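Local atomic coordinates of polyketide biosynthesis 3-hydroxy-3-methylglutaryl-ACP synthase PksG (Bacillus subtilis, PDB entry 4YXT), a protein that catalyses the aldol condensation of acetyl-AcpK with a beta-ketothioester polyketide intermediate held on PksL during biosynthesis of the antibiotic bacillaene. Residues L406-I409 with R414-R417; D50-G55 with S92-E97; T31-N36 with W161-P166. The protein carries 1 engineered substitution. One frame throughout, in Å; residues are numbered along the deposited sequence.

Contact 1. Residues L406-I409 with R414-R417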
# COMPACT_ATOMS: atom_id res chain seq x y z
N LEU A 406 -18.91 12.00 7.89
CA LEU A 406 -17.89 12.98 8.20
C LEU A 406 -18.62 14.19 8.75
O LEU A 406 -19.47 14.77 8.08
CB LEU A 406 -17.14 13.38 6.92
CG LEU A 406 -16.03 14.43 6.99
CD1 LEU A 406 -14.95 14.16 8.03
CD2 LEU A 406 -15.36 14.61 5.63
N GLU A 407 -18.27 14.57 9.97
CA GLU A 407 -18.91 15.67 10.66
C GLU A 407 -18.11 16.95 10.48
O GLU A 407 -18.67 18.01 10.34
CB GLU A 407 -19.02 15.30 12.15
CG GLU A 407 -19.93 16.18 13.01
CD GLU A 407 -19.49 16.25 14.46
OE1 GLU A 407 -18.25 16.26 14.72
OE2 GLU A 407 -20.37 16.31 15.34
N GLU A 408 -16.78 16.84 10.50
CA GLU A 408 -15.93 18.01 10.53
C GLU A 408 -14.46 17.63 10.38
O GLU A 408 -14.05 16.55 10.77
CB GLU A 408 -16.10 18.68 11.90
CG GLU A 408 -15.54 20.09 12.01
CD GLU A 408 -15.07 20.43 13.42
OE1 GLU A 408 -15.50 19.75 14.38
OE2 GLU A 408 -14.25 21.38 13.55
N ILE A 409 -13.65 18.55 9.88
CA ILE A 409 -12.19 18.42 9.91
C ILE A 409 -11.67 19.62 10.68
O ILE A 409 -12.01 20.75 10.35
CB ILE A 409 -11.59 18.36 8.48
CG1 ILE A 409 -12.34 17.32 7.64
CG2 ILE A 409 -10.10 18.05 8.48
CD1 ILE A 409 -11.89 17.24 6.20
N ARG A 414 -9.87 14.47 10.96
CA ARG A 414 -11.25 14.17 10.59
C ARG A 414 -12.07 13.55 11.70
O ARG A 414 -11.68 12.54 12.29
CB ARG A 414 -11.31 13.22 9.39
CG ARG A 414 -10.52 13.72 8.24
CD ARG A 414 -10.85 13.01 6.97
NE ARG A 414 -10.27 13.73 5.87
CZ ARG A 414 -10.78 13.76 4.66
NH1 ARG A 414 -11.92 13.13 4.40
NH2 ARG A 414 -10.18 14.44 3.70
N LYS A 415 -13.26 14.10 11.93
CA LYS A 415 -14.09 13.54 12.98
C LYS A 415 -15.41 13.08 12.42
O LYS A 415 -16.05 13.79 11.66
CB LYS A 415 -14.23 14.56 14.10
CG LYS A 415 -12.85 14.92 14.69
CD LYS A 415 -12.89 16.19 15.50
CE LYS A 415 -13.95 16.11 16.61
NZ LYS A 415 -14.61 17.44 16.70
N TYR A 416 -15.77 11.84 12.77
CA TYR A 416 -16.94 11.19 12.23
C TYR A 416 -18.00 11.02 13.31
O TYR A 416 -17.74 11.20 14.46
CB TYR A 416 -16.56 9.85 11.57
CG TYR A 416 -15.51 10.01 10.49
CD1 TYR A 416 -15.85 10.09 9.17
CD2 TYR A 416 -14.14 10.10 10.83
CE1 TYR A 416 -14.88 10.26 8.18
CE2 TYR A 416 -13.17 10.26 9.86
CZ TYR A 416 -13.53 10.34 8.54
OH TYR A 416 -12.57 10.51 7.60
N ARG A 417 -19.20 10.69 12.90
CA ARG A 417 -20.34 10.57 13.80
C ARG A 417 -21.28 9.50 13.28
O ARG A 417 -21.46 9.36 12.05
CB ARG A 417 -21.06 11.91 13.84
CG ARG A 417 -22.23 12.00 14.80
CD ARG A 417 -23.04 13.25 14.48
NE ARG A 417 -24.15 13.45 15.41
CZ ARG A 417 -24.81 14.59 15.58
NH1 ARG A 417 -24.47 15.66 14.87
NH2 ARG A 417 -25.80 14.67 16.45

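Contact 2. Residues D50-G55 with S92-E97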
# COMPACT_ATOMS: atom_id res chain seq x y z
N ASP A 50 -16.75 10.05 2.81
CA ASP A 50 -15.40 9.97 2.33
C ASP A 50 -15.04 8.48 2.27
O ASP A 50 -15.88 7.64 2.49
CB ASP A 50 -14.49 10.81 3.20
CG ASP A 50 -14.18 10.19 4.53
OD1 ASP A 50 -14.63 9.06 4.82
OD2 ASP A 50 -13.39 10.84 5.24
N PRO A 51 -13.80 8.16 1.88
CA PRO A 51 -13.48 6.70 1.90
C PRO A 51 -13.50 5.98 3.23
O PRO A 51 -13.59 4.74 3.25
CB PRO A 51 -12.08 6.67 1.32
CG PRO A 51 -12.03 7.89 0.45
CD PRO A 51 -12.80 8.95 1.15
N VAL A 52 -13.29 6.69 4.32
CA VAL A 52 -13.47 6.10 5.66
C VAL A 52 -14.95 5.74 5.91
O VAL A 52 -15.28 4.60 6.26
CB VAL A 52 -13.01 7.08 6.76
CG1 VAL A 52 -13.23 6.44 8.12
CG2 VAL A 52 -11.54 7.46 6.51
N THR A 53 -15.83 6.68 5.65
CA THR A 53 -17.24 6.43 5.86
C THR A 53 -17.66 5.27 5.00
O THR A 53 -18.36 4.38 5.47
CB THR A 53 -18.13 7.66 5.59
OG1 THR A 53 -18.12 7.99 4.19
CG2 THR A 53 -17.64 8.88 6.41
N PHE A 54 -17.19 5.28 3.74
CA PHE A 54 -17.60 4.26 2.78
C PHE A 54 -17.07 2.92 3.24
O PHE A 54 -17.83 1.97 3.19
CB PHE A 54 -17.10 4.53 1.35
CG PHE A 54 -18.10 5.19 0.46
CD1 PHE A 54 -18.47 6.48 0.67
CD2 PHE A 54 -18.68 4.49 -0.60
CE1 PHE A 54 -19.42 7.10 -0.15
CE2 PHE A 54 -19.62 5.08 -1.43
CZ PHE A 54 -20.00 6.39 -1.21
N GLY A 55 -15.81 2.87 3.72
CA GLY A 55 -15.21 1.63 4.23
C GLY A 55 -15.84 1.09 5.54
O GLY A 55 -16.07 -0.12 5.69
N SER A 92 -6.68 3.36 6.94
CA SER A 92 -6.84 2.28 7.90
C SER A 92 -6.78 2.71 9.38
O SER A 92 -7.28 1.99 10.26
CB SER A 92 -5.80 1.17 7.67
OG SER A 92 -6.00 0.53 6.41
N THR A 93 -6.15 3.85 9.67
CA THR A 93 -6.12 4.38 11.02
C THR A 93 -7.54 4.77 11.54
O THR A 93 -7.99 4.33 12.62
CB THR A 93 -5.14 5.57 11.10
OG1 THR A 93 -5.61 6.66 10.29
CG2 THR A 93 -3.68 5.17 10.67
N TYR A 94 -8.26 5.56 10.75
CA TYR A 94 -9.65 5.93 11.03
C TYR A 94 -10.61 4.74 11.00
O TYR A 94 -11.45 4.61 11.87
CB TYR A 94 -10.13 6.95 10.00
CG TYR A 94 -9.52 8.33 10.17
CD1 TYR A 94 -9.73 9.04 11.34
CD2 TYR A 94 -8.73 8.90 9.19
CE1 TYR A 94 -9.20 10.28 11.53
CE2 TYR A 94 -8.20 10.16 9.36
CZ TYR A 94 -8.45 10.86 10.53
OH TYR A 94 -7.97 12.14 10.76
N ILE A 95 -10.48 3.86 9.99
CA ILE A 95 -11.34 2.69 9.91
C ILE A 95 -11.20 1.84 11.16
O ILE A 95 -12.16 1.41 11.73
CB ILE A 95 -11.04 1.76 8.73
CG1 ILE A 95 -11.12 2.46 7.38
CG2 ILE A 95 -11.97 0.59 8.73
CD1 ILE A 95 -12.24 3.40 7.30
N HIS A 96 -9.97 1.61 11.57
CA HIS A 96 -9.69 0.85 12.78
C HIS A 96 -10.37 1.43 14.06
O HIS A 96 -10.97 0.71 14.85
CB HIS A 96 -8.18 0.80 12.95
CG HIS A 96 -7.73 0.19 14.22
ND1 HIS A 96 -7.42 -1.15 14.33
CD2 HIS A 96 -7.53 0.72 15.44
CE1 HIS A 96 -7.05 -1.42 15.56
NE2 HIS A 96 -7.09 -0.30 16.25
N GLU A 97 -10.25 2.74 14.24
CA GLU A 97 -10.84 3.41 15.40
C GLU A 97 -12.36 3.24 15.43
O GLU A 97 -12.94 2.88 16.44
CB GLU A 97 -10.45 4.91 15.33
CG GLU A 97 -11.09 5.84 16.38
CD GLU A 97 -10.54 5.63 17.80
OE1 GLU A 97 -9.89 4.60 18.05
OE2 GLU A 97 -10.76 6.51 18.67

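Contact 3. Residues T31-N36 with W161-P166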
# COMPACT_ATOMS: atom_id res chain seq x y z
N THR A 31 -27.26 7.38 -28.40
CA THR A 31 -28.01 6.32 -27.78
C THR A 31 -27.27 5.01 -27.78
O THR A 31 -27.12 4.38 -26.74
CB THR A 31 -29.37 6.18 -28.47
OG1 THR A 31 -30.16 7.33 -28.13
CG2 THR A 31 -30.08 4.93 -28.03
N ALA A 32 -26.78 4.61 -28.95
CA ALA A 32 -26.10 3.34 -29.08
C ALA A 32 -24.83 3.27 -28.21
O ALA A 32 -24.52 2.23 -27.66
CB ALA A 32 -25.74 3.07 -30.54
N ARG A 33 -24.11 4.38 -28.09
CA ARG A 33 -22.89 4.37 -27.30
C ARG A 33 -23.24 4.18 -25.84
O ARG A 33 -22.66 3.33 -25.19
CB ARG A 33 -22.11 5.65 -27.42
CG ARG A 33 -20.82 5.58 -26.65
CD ARG A 33 -19.62 5.51 -27.56
NE ARG A 33 -19.26 6.86 -27.98
CZ ARG A 33 -18.24 7.57 -27.53
NH1 ARG A 33 -17.41 7.10 -26.62
NH2 ARG A 33 -18.04 8.80 -28.02
N PHE A 34 -24.17 4.98 -25.35
CA PHE A 34 -24.55 4.90 -23.96
C PHE A 34 -25.08 3.51 -23.61
O PHE A 34 -24.74 2.98 -22.57
CB PHE A 34 -25.60 5.94 -23.60
CG PHE A 34 -26.20 5.71 -22.23
CD1 PHE A 34 -25.51 6.11 -21.08
CD2 PHE A 34 -27.42 5.05 -22.09
CE1 PHE A 34 -26.05 5.90 -19.82
CE2 PHE A 34 -27.97 4.84 -20.84
CZ PHE A 34 -27.28 5.26 -19.70
N GLU A 35 -25.89 2.93 -24.50
CA GLU A 35 -26.56 1.65 -24.22
C GLU A 35 -25.55 0.52 -24.25
O GLU A 35 -25.72 -0.51 -23.60
CB GLU A 35 -27.69 1.38 -25.24
CG GLU A 35 -28.89 2.31 -25.12
CD GLU A 35 -30.10 1.93 -25.99
OE1 GLU A 35 -31.05 2.73 -26.04
OE2 GLU A 35 -30.13 0.85 -26.60
N ASN A 36 -24.49 0.71 -25.01
CA ASN A 36 -23.43 -0.28 -25.08
C ASN A 36 -22.57 -0.35 -23.83
O ASN A 36 -22.02 -1.37 -23.56
CB ASN A 36 -22.58 -0.04 -26.32
CG ASN A 36 -23.25 -0.59 -27.57
OD1 ASN A 36 -23.53 -1.79 -27.66
ND2 ASN A 36 -23.51 0.29 -28.55
N TRP A 161 -14.73 11.56 -22.20
CA TRP A 161 -15.07 12.05 -20.85
C TRP A 161 -16.57 12.16 -20.62
O TRP A 161 -17.05 12.05 -19.49
CB TRP A 161 -14.43 13.41 -20.58
N SER A 162 -17.31 12.38 -21.70
CA SER A 162 -18.78 12.40 -21.66
C SER A 162 -19.32 11.01 -21.46
O SER A 162 -20.34 10.81 -20.79
CB SER A 162 -19.36 12.94 -22.97
OG SER A 162 -19.14 14.34 -23.08
N TYR A 163 -18.64 10.05 -22.06
CA TYR A 163 -19.09 8.70 -21.93
C TYR A 163 -18.61 8.01 -20.65
O TYR A 163 -19.08 6.94 -20.32
CB TYR A 163 -18.83 7.94 -23.22
CG TYR A 163 -19.77 8.49 -24.30
CD1 TYR A 163 -21.07 8.00 -24.44
CD2 TYR A 163 -19.38 9.56 -25.12
CE1 TYR A 163 -21.92 8.52 -25.41
CE2 TYR A 163 -20.24 10.08 -26.09
CZ TYR A 163 -21.51 9.56 -26.22
OH TYR A 163 -22.36 10.08 -27.16
N ALA A 164 -17.74 8.65 -19.90
CA ALA A 164 -17.20 8.09 -18.66
C ALA A 164 -18.14 8.41 -17.52
O ALA A 164 -18.39 7.57 -16.68
CB ALA A 164 -15.82 8.69 -18.38
N GLU A 165 -18.69 9.62 -17.53
CA GLU A 165 -19.50 10.12 -16.43
C GLU A 165 -20.63 9.20 -15.95
O GLU A 165 -20.90 9.13 -14.77
CB GLU A 165 -20.09 11.44 -16.84
CG GLU A 165 -20.78 12.16 -15.73
CD GLU A 165 -21.66 13.31 -16.24
OE1 GLU A 165 -21.85 13.43 -17.48
OE2 GLU A 165 -22.16 14.07 -15.39
N PRO A 166 -21.30 8.50 -16.87
CA PRO A 166 -22.32 7.57 -16.40
C PRO A 166 -21.81 6.35 -15.62
O PRO A 166 -22.61 5.66 -15.00
CB PRO A 166 -23.01 7.12 -17.70
CG PRO A 166 -22.58 8.08 -18.74
CD PRO A 166 -21.21 8.48 -18.33

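Contact 1. Residues L406-I409 with R414-R417
A classic beta bulge interrupts the C-terminal hairpin of strands 403-410 and 413-419, where Glu407 and Glu408 both face Lys415. The carbonyl oxygen Lys415 O receives two backbone amides at once: Glu407 N at 2.9 Å, and more weakly Glu408 N. The return bond, from Lys415 N to Glu408 O, is 2.8 Å long and nearly straight, with an N-H...O angle of 167°. The extra residue shifts the register by one, so that Leu406 pairs with Tyr416 and Ile409 with Arg414, both as non-hydrogen-bonded pairs of an antiparallel sheet whose third strand is 384-385. On the face shared by these four residues, Leu406 reaches over the Tyr416 ring with one methyl, CD1, which stands 4.3 Å from the ring centroid and 25° off its normal, a CH-pi contact. The other methyl, CD2, leans toward the Arg414 guanidinium, 3.9 Å from NH1. Ile409 runs alongside Arg414, and its CD1 rests over one face of the same guanidinium, 3.9 Å from Arg414 NE. Past these aliphatic groups the extended arginine reaches Asp50, at the start of helix 51-64; Arg414 NH1 makes a salt bridge with its OD2, to which Tyr416 OH is also hydrogen-bonded. The hairpin is thereby tied to the thiolase-like body of the HMG-CoA synthase fold. The face bearing Glu408 and Lys415 is charged and partly exposed. The lysine chain bends at chi3 (56°), which brings NZ back beside Glu408 in a salt bridge, weak as a hydrogen bond, of 3.4 Å to OE1. Glu407 probably adds to the negative field around this amine, although its OE1 stays 4.3 Å from Lys415 NZ.

Contact 2. Residues D50-G55 with S92-E97
The Tyr94 ring, which also has a cation-pi contact with Lys89, is met obliquely by Val52, whose CG2 lies 4.1 Å from Tyr94 CD2, while the outer end of the ring leads away from helix 51-64 to hydrogen-bond through OH with the backbone N of Arg414 and with His413. The two segments belong to helices 51-64 and 91-99 of the thiolase-like fold, and their short axes cross at -43°, 9.3 Å apart. Val52 carries the contact from helix 51-64. Its CG1, anti to the backbone N (chi1 179°), points into the angle between Tyr94 and Ile95, touching Tyr94 CB at 3.7 Å. The side chains of Val52 and Ile95 run antiparallel past one another, and the CD1 methyl of Ile95 comes under the valine, close to its CA as well as to CG1. Beyond Val52, Ile95 also packs on Leu77, Thr79 and Ile141, so the packing between the helices continues onto the central sheet. Helix 91-99 also touches the second subunit, where Tyr94 packs on Glu197 of that chain. Helix 51-64 opens with a capping box. Asp50, at the N-cap, takes Thr53 N on its OD1, nearly along the C-O axis, and its own amide is bound in return by Thr53 OG1 at 2.8 Å from Asp50 N. The Thr53 N bond on OD1 helps to set the rotation of the carboxylate. The tightest meeting of the two helices is between methyls, Val52 CG1 and Ile95 CD1, at 3.3 Å, a tight fit for two methyl carbons.

Contact 3. Residues T31-N36 with W161-P166
With CG anti to the backbone N (chi1 -176°) and bends at chi2 and chi3 (83°), the Arg33 side chain folds over the Tyr163 ring, which leans toward it from the other segment. Its guanidinium lies flat on the aromatic face, the planes 21° apart and the centres 3.6 Å apart, in a stacked cation-pi pair. NH2 approaches Tyr163 CE2 to 3.2 Å, while the aliphatic part of the arginine extends the cover across the ring, with CG 3.3 Å from Tyr163 CD1. These residues join helix 31-37 to the short, weakly bonded helix 161-164, which follows residues 148-159, which are not modelled, in the N-terminal half of the thiolase-like fold. The phenol is held at its far end by a hydrogen bond between Tyr163 OH and the backbone N of Asp30, just before helix 31-37, and this probably limits swinging of the ring beneath the arginine. Deeper in, Phe34 presents a ring edge to Pro166: CB of the proline sits near the ring plane, 3.9 Å from Phe34 CE1. Both of these residues also pack on Val20 of helix 20-27 and on Leu29.

In the fold
Contacts 1 and 2 adjoin, their centres 11 Å apart, and share Asp50: the N-cap of helix 51-64 in contact 2 holds the hairpin of contact 1 through Arg414 and Tyr416. Contact 2 is wholly buried and apolar between its helices, whereas contact 1 is half buried, with backbone bonds, one face of hydrophobic packing and a charged face with more exposure. Contact 3 stands apart, about 22 Å from contact 1 and 14 Å from contact 2 between nearest atoms. Its exposed arginine stacks on a tyrosine beside a buried Phe34-Pro166 pair, joining helix 31-37 to residues 161-166 in the N-terminal half of the chain, where contact 2 also lies.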